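Local coordinates for protein fatty acid synthase 1, isoform A (Drosophila melanogaster, PDB 6FN6) that probably makes long-chain saturated fatty acids from acetyl-CoA and malonyl-CoA, this chain holding its dehydratase, enoylreductase and ketoreductase region, at residues V9-S14 / I30-T35; T35-L40 / L63-A68; L40-F45 / V58-L63; G88-C93 / L98-K103; D168-F173 / A237-R242. All coordinates share one frame; numbering follows the deposited sequence.

Contact 1: residues V9-S14 / I30-T35; sequences VEVDLS and ILFPAT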
# COMPACT_ATOMS: atom_id res chain seq x y z
N VAL A 9 16.55 26.20 6.93
CA VAL A 9 16.10 27.02 8.04
C VAL A 9 16.92 26.66 9.27
O VAL A 9 16.97 25.50 9.67
CB VAL A 9 14.59 26.85 8.30
CG1 VAL A 9 14.15 27.67 9.50
CG2 VAL A 9 13.79 27.24 7.07
N GLU A 10 17.55 27.66 9.85
CA GLU A 10 18.42 27.46 11.01
C GLU A 10 17.75 28.04 12.25
O GLU A 10 17.32 29.19 12.24
CB GLU A 10 19.78 28.10 10.76
CG GLU A 10 20.87 27.69 11.74
CD GLU A 10 22.25 28.16 11.31
OE1 GLU A 10 22.45 28.38 10.09
OE2 GLU A 10 23.13 28.31 12.18
N VAL A 11 17.68 27.24 13.31
CA VAL A 11 17.15 27.72 14.58
C VAL A 11 18.23 27.59 15.65
O VAL A 11 18.86 26.55 15.80
CB VAL A 11 15.86 26.96 14.98
CG1 VAL A 11 14.79 27.14 13.92
CG2 VAL A 11 16.14 25.49 15.22
N ASP A 12 18.42 28.68 16.39
CA ASP A 12 19.43 28.74 17.44
C ASP A 12 18.81 29.21 18.75
O ASP A 12 18.33 30.34 18.85
CB ASP A 12 20.57 29.68 17.03
CG ASP A 12 21.67 29.76 18.07
OD1 ASP A 12 21.71 28.89 18.97
OD2 ASP A 12 22.50 30.69 18.00
N LEU A 13 18.81 28.33 19.75
CA LEU A 13 18.17 28.64 21.03
C LEU A 13 18.88 29.76 21.78
O LEU A 13 18.38 30.24 22.80
CB LEU A 13 18.11 27.38 21.91
CG LEU A 13 16.91 26.46 21.67
CD1 LEU A 13 16.85 25.98 20.22
CD2 LEU A 13 16.95 25.28 22.63
N SER A 14 20.04 30.18 21.29
CA SER A 14 20.75 31.31 21.88
C SER A 14 20.09 32.63 21.49
O SER A 14 20.29 33.65 22.15
CB SER A 14 22.21 31.31 21.44
OG SER A 14 22.90 30.19 21.97
N ILE A 30 15.46 18.69 25.58
CA ILE A 30 14.72 19.60 24.71
C ILE A 30 14.44 18.90 23.38
O ILE A 30 15.35 18.43 22.71
CB ILE A 30 15.49 20.92 24.48
CG1 ILE A 30 15.75 21.63 25.81
CG2 ILE A 30 14.73 21.83 23.51
CD1 ILE A 30 16.70 22.81 25.71
N LEU A 31 13.16 18.84 23.01
CA LEU A 31 12.76 18.25 21.74
C LEU A 31 12.13 19.29 20.84
O LEU A 31 11.26 20.05 21.27
CB LEU A 31 11.76 17.11 21.96
CG LEU A 31 12.34 15.72 22.14
CD1 LEU A 31 13.12 15.65 23.44
CD2 LEU A 31 11.24 14.68 22.10
N PHE A 32 12.57 19.33 19.58
CA PHE A 32 11.93 20.22 18.63
C PHE A 32 10.51 19.73 18.42
O PHE A 32 10.31 18.60 17.99
CB PHE A 32 12.68 20.28 17.30
CG PHE A 32 12.28 21.45 16.45
CD1 PHE A 32 12.72 22.72 16.77
CD2 PHE A 32 11.46 21.28 15.35
CE1 PHE A 32 12.35 23.81 16.00
CE2 PHE A 32 11.09 22.36 14.57
CZ PHE A 32 11.53 23.63 14.90
N PRO A 33 9.52 20.58 18.74
CA PRO A 33 8.14 20.09 18.73
C PRO A 33 7.64 19.71 17.35
O PRO A 33 8.02 20.32 16.35
CB PRO A 33 7.35 21.28 19.27
CG PRO A 33 8.17 22.47 18.91
CD PRO A 33 9.59 22.02 19.02
N ALA A 34 6.79 18.69 17.30
CA ALA A 34 6.14 18.28 16.06
C ALA A 34 5.48 19.48 15.41
O ALA A 34 5.54 19.66 14.19
CB ALA A 34 5.13 17.18 16.34
N THR A 35 4.85 20.31 16.24
CA THR A 35 4.16 21.50 15.77
C THR A 35 5.15 22.55 15.29
O THR A 35 4.80 23.46 14.53
CB THR A 35 3.30 22.11 16.89
OG1 THR A 35 4.15 22.52 17.97
CG2 THR A 35 2.29 21.09 17.39
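In what is predicted to be the N-terminal hotdog fold of the dehydratase domain, Val11, near the end of strand 7-12, and Leu13, just past it, meet Phe32 and Ile30 on the chain that leads into the central helix 34-48. A hotdog fold wraps a curved antiparallel sheet round one long helix, and here the strand touches the approach to that helix rather than the helix itself. The backbones stay well apart, with 10.0 Å between the CA atoms of Val11 and Phe32, so methyl groups and a ring must span the distance. Leu13 and Ile30 reach for each other tip to tip: Leu13 CD2 lies 4.0 Å from Ile30 CD1 and is also near the CG2 branch. Deeper in, Val11 CG2 comes obliquely to the Phe32 ring, 4.2 Å from CE1. With CG anti to the backbone nitrogen (chi1 -164°), the Phe32 ring extends toward Val11. Pro33 CD covers one face of the Phe32 ring, 3.7 Å above its plane and toward the rim. Phe79 and Tyr37 add further ring contacts to Phe32. No hydrogen bond joins the segments, and the contact is wholly apolar. The backbone of segment 30-35 also touches the predicted active site: Leu31 O is hydrogen-bonded to ND1 of His24, the predicted proton acceptor. Past the strand, an Asx turn bends the chain: Ser14 N donates to Asp12 OD1 at 3.1 Å, nearly straight at 167° but from above the carboxylate plane.

Contact 2: residues T35-L40 / L63-A68; sequences TGYMTL and LVFHRA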
# COMPACT_ATOMS: atom_id res chain seq x y z
N THR A 35 4.85 20.31 16.24
CA THR A 35 4.16 21.50 15.77
C THR A 35 5.15 22.55 15.29
O THR A 35 4.80 23.46 14.53
CB THR A 35 3.30 22.11 16.89
OG1 THR A 35 4.15 22.52 17.97
CG2 THR A 35 2.29 21.09 17.39
N GLY A 36 6.40 22.43 15.72
CA GLY A 36 7.46 23.28 15.23
C GLY A 36 7.68 23.03 13.75
O GLY A 36 7.78 23.97 12.96
N TYR A 37 7.76 21.76 13.39
CA TYR A 37 7.92 21.36 12.00
C TYR A 37 6.78 21.87 11.13
O TYR A 37 7.00 22.42 10.06
CB TYR A 37 7.98 19.84 11.89
CG TYR A 37 9.25 19.23 12.41
CD1 TYR A 37 10.46 19.43 11.77
CD2 TYR A 37 9.23 18.44 13.55
CE1 TYR A 37 11.62 18.86 12.26
CE2 TYR A 37 10.37 17.86 14.04
CZ TYR A 37 11.57 18.07 13.39
OH TYR A 37 12.70 17.49 13.90
N MET A 38 5.56 21.68 11.62
CA MET A 38 4.37 22.08 10.89
C MET A 38 4.43 23.57 10.60
O MET A 38 4.10 24.01 9.50
CB MET A 38 3.12 21.73 11.69
CG MET A 38 2.98 20.25 12.01
SD MET A 38 1.65 19.87 13.16
CE MET A 38 0.25 20.61 12.33
N THR A 39 4.87 24.35 11.58
CA THR A 39 4.99 25.79 11.42
C THR A 39 6.04 26.13 10.36
O THR A 39 5.81 27.00 9.53
CB THR A 39 5.36 26.47 12.76
OG1 THR A 39 4.32 26.23 13.72
CG2 THR A 39 5.53 27.98 12.58
N LEU A 40 7.18 25.45 10.42
CA LEU A 40 8.24 25.67 9.44
C LEU A 40 7.75 25.36 8.02
O LEU A 40 8.00 26.13 7.09
CB LEU A 40 9.46 24.80 9.76
CG LEU A 40 10.25 25.13 11.03
CD1 LEU A 40 11.49 24.24 11.11
CD2 LEU A 40 10.64 26.60 11.10
N LEU A 63 0.71 13.81 7.70
CA LEU A 63 1.90 14.22 8.43
C LEU A 63 2.50 13.02 9.15
O LEU A 63 1.80 12.31 9.88
CB LEU A 63 1.57 15.33 9.43
CG LEU A 63 1.34 16.71 8.82
CD1 LEU A 63 0.63 17.62 9.80
CD2 LEU A 63 2.67 17.33 8.42
N VAL A 64 3.79 12.81 8.95
CA VAL A 64 4.51 11.75 9.64
C VAL A 64 5.73 12.33 10.33
O VAL A 64 6.56 13.00 9.70
CB VAL A 64 4.93 10.62 8.67
CG1 VAL A 64 5.64 9.50 9.43
CG2 VAL A 64 3.72 10.07 7.93
N PHE A 65 5.85 12.08 11.62
CA PHE A 65 7.01 12.52 12.38
C PHE A 65 7.90 11.30 12.62
O PHE A 65 7.69 10.51 13.53
CB PHE A 65 6.56 13.17 13.69
CG PHE A 65 5.55 14.28 13.48
CD1 PHE A 65 5.97 15.55 13.14
CD2 PHE A 65 4.20 14.03 13.59
CE1 PHE A 65 5.04 16.57 12.93
CE2 PHE A 65 3.27 15.04 13.39
CZ PHE A 65 3.70 16.31 13.05
N HIS A 66 8.90 11.16 11.75
CA HIS A 66 9.69 9.93 11.67
C HIS A 66 10.64 9.73 12.85
O HIS A 66 10.91 8.59 13.23
CB HIS A 66 10.48 9.92 10.36
CG HIS A 66 9.60 9.94 9.14
ND1 HIS A 66 9.16 8.80 8.52
CD2 HIS A 66 9.08 10.98 8.44
CE1 HIS A 66 8.40 9.12 7.49
NE2 HIS A 66 8.34 10.44 7.42
N ARG A 67 11.16 10.82 13.40
CA ARG A 67 12.05 10.72 14.55
C ARG A 67 12.05 12.03 15.33
O ARG A 67 11.67 13.08 14.81
CB ARG A 67 13.48 10.39 14.10
CG ARG A 67 14.11 11.39 13.15
CD ARG A 67 15.60 11.09 12.97
NE ARG A 67 16.32 12.17 12.29
CZ ARG A 67 16.68 13.31 12.87
NH1 ARG A 67 16.38 13.54 14.15
NH2 ARG A 67 17.33 14.23 12.18
N ALA A 68 12.49 11.97 16.58
CA ALA A 68 12.56 13.15 17.42
C ALA A 68 13.83 13.93 17.15
O ALA A 68 14.86 13.36 16.79
CB ALA A 68 12.48 12.76 18.89
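The helix bearing Tyr37 and Met38 passes over the strand of Leu63 and Phe65 at an axis distance of 10.3 Å, their N-to-C directions 131° apart. Met38 does most of the bridging. Its CG stands anti to the carbonyl carbon (chi1 -59°), and a bend at chi3 swings CE onto Leu63 CD1 at 3.9 Å. The same side chain crosses Phe65 at about a right angle, and SD lies 4.1 Å from CZ, near the plane of the ring and at its edge. This is an edge-on Met-aromatic contact, with the sulfur 5.5 Å from the ring centroid. Farther back along the same rim of Phe65, Tyr37 CD2 lies 4.4 Å from Phe65 CD1. An alanine in place of Met38 would remove both sulfur and methyl, and would probably open a gap between Leu63 and the Phe65 edge. Ile196 and Ala199 of strand 191-201 also touch Met38, placing it at the seam between the predicted N- and C-terminal hotdog halves. All four touching residues are buried and no hydrogen bond crosses between them, which implies that dispersion and the sulfur-ring contact, rather than directional polar bonds, seat the helix on this strand.

Contact 3: residues L40-F45 / V58-L63; sequences LAWQTF and VVMENL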
# COMPACT_ATOMS: atom_id res chain seq x y z
N LEU A 40 7.18 25.45 10.42
CA LEU A 40 8.24 25.67 9.44
C LEU A 40 7.75 25.36 8.02
O LEU A 40 8.00 26.13 7.09
CB LEU A 40 9.46 24.80 9.76
CG LEU A 40 10.25 25.13 11.03
CD1 LEU A 40 11.49 24.24 11.11
CD2 LEU A 40 10.64 26.60 11.10
N ALA A 41 7.05 24.25 7.87
CA ALA A 41 6.50 23.86 6.58
C ALA A 41 5.46 24.89 6.14
O ALA A 41 5.40 25.28 4.97
CB ALA A 41 5.87 22.48 6.65
N TRP A 42 4.66 25.34 7.10
CA TRP A 42 3.62 26.33 6.84
C TRP A 42 4.24 27.65 6.39
O TRP A 42 3.82 28.24 5.39
CB TRP A 42 2.77 26.52 8.09
CG TRP A 42 1.70 27.56 7.97
CD1 TRP A 42 1.17 28.07 6.82
CD2 TRP A 42 1.04 28.23 9.05
NE1 TRP A 42 0.21 29.01 7.12
CE2 TRP A 42 0.11 29.12 8.49
CE3 TRP A 42 1.14 28.15 10.45
CZ2 TRP A 42 -0.71 29.93 9.26
CZ3 TRP A 42 0.32 28.95 11.22
CH2 TRP A 42 -0.59 29.83 10.62
N GLN A 43 5.22 28.13 7.15
CA GLN A 43 5.83 29.42 6.88
C GLN A 43 6.53 29.47 5.53
O GLN A 43 6.18 30.28 4.67
CB GLN A 43 6.83 29.77 7.99
CG GLN A 43 6.17 30.25 9.27
CD GLN A 43 7.16 30.53 10.38
OE1 GLN A 43 8.32 30.12 10.31
NE2 GLN A 43 6.71 31.24 11.41
N THR A 44 7.51 28.59 5.33
CA THR A 44 8.30 28.60 4.11
C THR A 44 7.43 28.41 2.87
O THR A 44 7.68 29.02 1.84
CB THR A 44 9.38 27.50 4.13
OG1 THR A 44 8.79 26.24 4.44
CG2 THR A 44 10.46 27.83 5.16
N PHE A 45 6.42 27.56 2.98
CA PHE A 45 5.53 27.28 1.85
C PHE A 45 4.76 28.53 1.43
O PHE A 45 4.55 28.77 0.24
CB PHE A 45 4.56 26.15 2.19
CG PHE A 45 3.68 25.76 1.04
CD1 PHE A 45 4.22 25.15 -0.08
CD2 PHE A 45 2.32 25.99 1.09
CE1 PHE A 45 3.41 24.78 -1.14
CE2 PHE A 45 1.50 25.62 0.03
CZ PHE A 45 2.05 25.01 -1.08
N VAL A 58 -3.72 27.05 5.01
CA VAL A 58 -3.19 25.84 4.39
C VAL A 58 -3.86 24.59 4.94
O VAL A 58 -4.50 24.62 5.99
CB VAL A 58 -1.66 25.74 4.57
CG1 VAL A 58 -0.96 26.93 3.90
CG2 VAL A 58 -1.29 25.66 6.05
N VAL A 59 -3.71 23.48 4.21
CA VAL A 59 -4.20 22.18 4.66
C VAL A 59 -3.07 21.16 4.55
O VAL A 59 -2.61 20.85 3.46
CB VAL A 59 -5.42 21.73 3.84
CG1 VAL A 59 -5.84 20.32 4.23
CG2 VAL A 59 -6.58 22.70 4.03
N MET A 60 -2.63 20.67 5.70
CA MET A 60 -1.59 19.65 5.73
C MET A 60 -2.22 18.27 5.83
O MET A 60 -3.24 18.10 6.50
CB MET A 60 -0.64 19.88 6.91
CG MET A 60 -0.04 21.27 6.93
SD MET A 60 1.28 21.45 8.13
CE MET A 60 1.28 23.22 8.32
N GLU A 61 -1.62 17.29 5.16
CA GLU A 61 -2.16 15.94 5.15
C GLU A 61 -1.07 14.89 5.26
O GLU A 61 0.06 15.09 4.81
CB GLU A 61 -2.98 15.70 3.88
CG GLU A 61 -4.20 16.59 3.76
CD GLU A 61 -4.94 16.38 2.47
OE1 GLU A 61 -5.79 15.46 2.41
OE2 GLU A 61 -4.68 17.12 1.50
N ASN A 62 -1.42 13.75 5.86
CA ASN A 62 -0.52 12.61 5.99
C ASN A 62 0.80 13.03 6.63
O ASN A 62 1.88 12.66 6.16
CB ASN A 62 -0.25 11.98 4.62
CG ASN A 62 0.41 10.61 4.72
OD1 ASN A 62 0.04 9.79 5.56
ND2 ASN A 62 1.40 10.37 3.87
N LEU A 63 0.71 13.81 7.70
CA LEU A 63 1.90 14.22 8.43
C LEU A 63 2.50 13.02 9.15
O LEU A 63 1.80 12.31 9.88
CB LEU A 63 1.57 15.33 9.43
CG LEU A 63 1.34 16.71 8.82
CD1 LEU A 63 0.63 17.62 9.80
CD2 LEU A 63 2.67 17.33 8.42
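Trp42 presents a face of its indole to Val58, a pairing at the place where the helix of the predicted N-terminal hotdog fold crosses strand 58-61. The two elements run at 135° to each other in N-to-C direction. With CG of Trp42 anti to the backbone nitrogen (chi1 178°), the indole is placed with Val58 CG2 over its five-membered ring, 3.9 Å from the centroid and 29° off the normal. That is a CH-pi contact. Val58 CG2 comes nearest to Trp42 CD1, at 3.5 Å, while the second methyl, CG1, also approaches CD1 and NE1, so both branches of the valine bear on the pyrrole part of the indole. The indole N-H is spent elsewhere: NE1 donates to Thr56 O just ahead of the strand, a bond that fixes the rotation of the ring plane. Phe53 and Trp170 meet the same indole edge-to-face. At the root of the side chain, Met60, extended beyond CG, places CE 3.6 Å from Trp42 CB. A leucine in place of Trp42 would keep some apolar bulk but would probably leave Thr56 O without its indole donor and Val58 without the flat surface it rests on. Every touching residue is buried, and the contact lies away from the predicted catalytic residues; it ties the middle of the central helix to the sheet wrapped round it. One turn on from Trp42, the Phe45 ring meets the valine differently, with its edge: Phe45 CD2 lies 4.4 Å from Val58 CG1.

Contact 4: residues G88-C93 / L98-K103; sequences GAFEIC and LAVSGK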
# COMPACT_ATOMS: atom_id res chain seq x y z
N GLY A 88 2.57 18.21 -4.20
CA GLY A 88 2.51 19.02 -2.99
C GLY A 88 3.16 18.35 -1.79
O GLY A 88 3.12 18.88 -0.68
N ALA A 89 3.74 17.17 -2.01
CA ALA A 89 4.44 16.47 -0.95
C ALA A 89 5.67 17.27 -0.52
O ALA A 89 6.36 17.85 -1.37
CB ALA A 89 4.85 15.08 -1.40
N PHE A 90 5.93 17.31 0.78
CA PHE A 90 7.10 18.01 1.30
C PHE A 90 7.88 17.12 2.25
O PHE A 90 7.40 16.08 2.69
CB PHE A 90 6.68 19.31 2.00
CG PHE A 90 6.05 19.09 3.35
CD1 PHE A 90 6.82 19.07 4.50
CD2 PHE A 90 4.68 18.92 3.47
CE1 PHE A 90 6.24 18.88 5.73
CE2 PHE A 90 4.10 18.73 4.70
CZ PHE A 90 4.88 18.71 5.84
N GLU A 91 9.11 17.53 2.55
CA GLU A 91 9.97 16.81 3.48
C GLU A 91 10.85 17.76 4.27
O GLU A 91 11.31 18.78 3.74
CB GLU A 91 10.83 15.79 2.74
CG GLU A 91 10.24 14.40 2.69
CD GLU A 91 11.18 13.38 2.10
OE1 GLU A 91 10.73 12.26 1.81
OE2 GLU A 91 12.38 13.70 1.94
N ILE A 92 11.09 17.43 5.53
CA ILE A 92 12.00 18.20 6.37
C ILE A 92 13.14 17.29 6.84
O ILE A 92 12.90 16.24 7.45
CB ILE A 92 11.27 18.85 7.55
CG1 ILE A 92 10.20 19.82 7.04
CG2 ILE A 92 12.25 19.60 8.46
CD1 ILE A 92 9.24 20.31 8.09
N CYS A 93 14.36 17.70 6.54
CA CYS A 93 15.57 16.99 6.96
C CYS A 93 16.34 17.86 7.95
O CYS A 93 16.28 19.08 7.88
CB CYS A 93 16.44 16.63 5.76
SG CYS A 93 15.67 15.45 4.62
N LEU A 98 15.94 12.06 7.27
CA LEU A 98 14.55 12.50 7.22
C LEU A 98 13.98 12.73 8.61
O LEU A 98 14.16 11.91 9.51
CB LEU A 98 13.70 11.48 6.47
CG LEU A 98 12.19 11.77 6.42
CD1 LEU A 98 11.91 13.08 5.70
CD2 LEU A 98 11.45 10.62 5.77
N ALA A 99 13.28 13.85 8.78
CA ALA A 99 12.64 14.18 10.06
C ALA A 99 11.12 14.10 9.94
O ALA A 99 10.47 13.37 10.69
CB ALA A 99 13.07 15.57 10.52
N VAL A 100 10.56 14.86 8.99
CA VAL A 100 9.12 14.93 8.81
C VAL A 100 8.74 14.87 7.34
O VAL A 100 9.48 15.36 6.48
CB VAL A 100 8.54 16.20 9.47
CG1 VAL A 100 7.05 16.35 9.17
CG2 VAL A 100 8.77 16.19 10.96
N SER A 101 7.59 14.26 7.06
CA SER A 101 7.05 14.19 5.70
C SER A 101 5.55 14.42 5.73
O SER A 101 4.90 14.21 6.76
CB SER A 101 7.37 12.84 5.06
OG SER A 101 6.53 11.82 5.58
N GLY A 102 4.99 14.84 4.61
CA GLY A 102 3.56 15.06 4.49
C GLY A 102 3.18 15.78 3.22
O GLY A 102 3.99 15.92 2.30
N LYS A 103 1.94 16.27 3.18
CA LYS A 103 1.43 16.98 2.02
C LYS A 103 0.85 18.32 2.45
O LYS A 103 0.27 18.42 3.53
CB LYS A 103 0.37 16.13 1.31
CG LYS A 103 -0.36 16.84 0.17
CD LYS A 103 -1.41 15.94 -0.46
CE LYS A 103 -2.26 16.69 -1.47
NZ LYS A 103 -3.27 15.80 -2.11
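Phe90 with Gly102 and Ile92 with Val100 are the hydrogen-bonded pairs of an antiparallel beta hairpin in the predicted N-terminal hotdog fold. Backbone bonds come first. Phe90 N donates to Gly102 O at 2.8 Å, and the return bond from Gly102 N to Phe90 O is weak. Ile92 N donates to Val100 O, also at 2.8 Å. Toward the turn the register slips by one residue at a classic beta bulge, where Ala99 and Val100 both face Ile92. Ile92 O consequently accepts two donors, Ala99 N at 2.8 Å nearly along the C=O axis and Val100 N at 3.1 Å in the carbonyl plane, on a lone pair. Weaker CA-H...O contacts fill the non-hydrogen-bonded positions, among them Glu91 CA to Val100 O at 3.4 Å.

Apolar contacts follow the alternation of the strands. CG of Phe90 sits between its backbone nitrogen and carbonyl carbon (chi1 74°), which lays the ring across Gly102, with N 4.0 Å above one face toward the rim; a side chain at Gly102 would lie on the Phe90 side of the sheet. Ile92 and Val100 meet on the same side. On the Glu91 side, the Leu98 side chain crosses the extended Glu91 chain at about a right angle, its CD1 3.7 Å from Glu91 CD. The polar ends find partners beyond the hairpin: Glu91 OE1 is hydrogen-bonded to Thr87 OG1 of the second subunit, and Ser101 OG to His66 NE2. Strands 76-83 and 58-65 flank the hairpin, while Phe90, Ile92 and Val100 turn to helix 34-48, touching Ala41 and Tyr37.

Contact 5: residues D168-F173 / A237-R242; sequences DNWISF and AGVELR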
# COMPACT_ATOMS: atom_id res chain seq x y z
N ASP A 168 0.65 34.89 20.83
CA ASP A 168 1.17 35.21 19.50
C ASP A 168 2.27 34.24 19.11
O ASP A 168 3.33 34.65 18.62
CB ASP A 168 1.69 36.65 19.46
CG ASP A 168 1.91 37.15 18.04
OD1 ASP A 168 1.12 36.79 17.15
OD2 ASP A 168 2.88 37.92 17.83
N ASN A 169 2.02 32.95 19.32
CA ASN A 169 3.00 31.90 19.02
C ASN A 169 2.28 30.63 18.60
O ASN A 169 1.70 29.92 19.42
CB ASN A 169 3.88 31.65 20.25
CG ASN A 169 4.99 30.64 19.97
OD1 ASN A 169 4.73 29.51 19.54
ND2 ASN A 169 6.23 31.03 20.23
N TRP A 170 2.31 30.33 17.30
CA TRP A 170 1.59 29.19 16.75
C TRP A 170 2.17 27.85 17.19
O TRP A 170 1.43 26.89 17.40
CB TRP A 170 1.56 29.26 15.22
CG TRP A 170 0.70 30.37 14.69
CD1 TRP A 170 1.08 31.65 14.42
CD2 TRP A 170 -0.70 30.29 14.38
NE1 TRP A 170 0.01 32.37 13.96
CE2 TRP A 170 -1.09 31.56 13.92
CE3 TRP A 170 -1.64 29.26 14.44
CZ2 TRP A 170 -2.40 31.83 13.53
CZ3 TRP A 170 -2.94 29.54 14.05
CH2 TRP A 170 -3.31 30.81 13.60
N ILE A 171 3.49 27.78 17.33
CA ILE A 171 4.14 26.54 17.73
C ILE A 171 3.65 26.12 19.11
O ILE A 171 3.18 24.99 19.29
CB ILE A 171 5.67 26.67 17.70
CG1 ILE A 171 6.15 26.91 16.26
CG2 ILE A 171 6.34 25.43 18.31
CD1 ILE A 171 7.63 27.23 16.13
N SER A 172 3.75 27.01 20.08
CA SER A 172 3.35 26.69 21.44
C SER A 172 1.86 26.37 21.48
O SER A 172 1.44 25.40 22.12
CB SER A 172 3.67 27.85 22.40
OG SER A 172 2.70 28.88 22.30
N PHE A 173 1.06 27.18 20.80
CA PHE A 173 -0.38 27.02 20.83
C PHE A 173 -0.81 25.67 20.27
O PHE A 173 -1.59 24.95 20.90
CB PHE A 173 -1.07 28.14 20.06
CG PHE A 173 -2.55 27.95 19.92
CD1 PHE A 173 -3.40 28.31 20.95
CD2 PHE A 173 -3.09 27.40 18.77
CE1 PHE A 173 -4.76 28.12 20.84
CE2 PHE A 173 -4.45 27.22 18.66
CZ PHE A 173 -5.29 27.58 19.69
N ALA A 237 -10.25 27.19 17.78
CA ALA A 237 -10.19 28.38 16.95
C ALA A 237 -9.91 28.03 15.49
O ALA A 237 -10.70 27.33 14.86
CB ALA A 237 -9.14 29.35 17.50
N GLY A 238 -8.78 28.51 14.96
CA GLY A 238 -8.48 28.35 13.55
C GLY A 238 -7.77 27.06 13.19
O GLY A 238 -7.54 26.78 12.02
N VAL A 239 -7.40 26.29 14.21
CA VAL A 239 -6.67 25.05 14.00
C VAL A 239 -7.60 23.85 14.20
O VAL A 239 -8.33 23.77 15.18
CB VAL A 239 -5.45 24.95 14.95
CG1 VAL A 239 -4.63 23.70 14.64
CG2 VAL A 239 -4.59 26.20 14.84
N GLU A 240 -7.57 22.93 13.24
CA GLU A 240 -8.37 21.71 13.33
C GLU A 240 -7.50 20.50 13.01
O GLU A 240 -6.95 20.39 11.91
CB GLU A 240 -9.56 21.79 12.37
CG GLU A 240 -10.60 20.71 12.59
CD GLU A 240 -11.71 20.76 11.55
OE1 GLU A 240 -12.58 21.65 11.64
OE2 GLU A 240 -11.71 19.90 10.64
N LEU A 241 -7.37 19.59 13.97
CA LEU A 241 -6.48 18.44 13.82
C LEU A 241 -7.26 17.12 13.83
O LEU A 241 -7.96 16.81 14.79
CB LEU A 241 -5.44 18.43 14.94
CG LEU A 241 -4.59 19.70 15.04
CD1 LEU A 241 -3.68 19.66 16.26
CD2 LEU A 241 -3.76 19.91 13.77
N ARG A 242 -7.14 16.36 12.74
CA ARG A 242 -7.85 15.09 12.60
C ARG A 242 -6.89 13.91 12.60
O ARG A 242 -5.77 14.02 12.10
CB ARG A 242 -8.68 15.08 11.31
CG ARG A 242 -9.50 16.34 11.08
CD ARG A 242 -10.36 16.20 9.83
NE ARG A 242 -10.81 17.50 9.33
CZ ARG A 242 -11.54 17.66 8.22
NH1 ARG A 242 -11.89 16.60 7.50
NH2 ARG A 242 -11.90 18.87 7.84
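Phe173 and Val239 mark the nearest approach of two backbones that remain 9.5 Å apart between CA atoms: residues 170-173 form the first turn of a helix, and 239-242 the start of a strand. The gap is closed by one methyl group. Val239 CG2 lies 3.8 Å from Trp170 CZ3 and 4.0 Å from Phe173 CE2, at the edge and in the plane of each ring, so the valine is met by two aromatic rims and by neither face. The rings reach it by different torsions. CG of Trp170 is anti to the carbonyl carbon (chi1 -70°), whereas that of Phe173 is anti to the backbone nitrogen (chi1 174°), and the two side chains thereby converge from positions three residues apart on the first turn. Helix and strand belong to the predicted C-terminal hotdog fold of the dehydratase domain, where the helix is the core element inside the curved sheet. The same helix carries Asp175, the predicted proton donor, and the side chains of Phe173 and Asp175 are about 7 Å apart. Met174 and Met177, farther along this helix, also touch Val239, while the His206 ring meets both aromatic rings, edge-to-face in the case of Phe173. The start of the helix is secured by Asn169 at the N-cap, whose OD1 accepts from Ser172 N at 2.7 Å in a practically straight bond (179°), the donor tilted from the carbonyl plane. Beyond Val239, Arg242 NE forms a salt bridge with Glu240 OE2 at 2.9 Å; the carboxylate's other oxygen, OE1, has a second charged partner in Lys235.

In the fold
Contacts 1, 2 and 3 follow one another from the approach to helix 34-48 (Phe32) along the helix to Phe45. Contacts 2 and 3 share strand 58-65 and have centres 9 Å apart. The hairpin of contact 4 lies beside that strand, its centre 8 Å from contact 2, where Val64 N probably bonds to Ser101 O. Contact 5 belongs to the other hotdog half, yet the halves meet: Thr35 OG1 is hydrogen-bonded to Ile171 O, and Trp42 CZ3 packs 3.6 Å from Trp170 CD2. The predicted catalytic pair is divided likewise, with the side chain of His24 about 6 Å from that of Ile30 in contact 1 and Asp175 on the helix of contact 5.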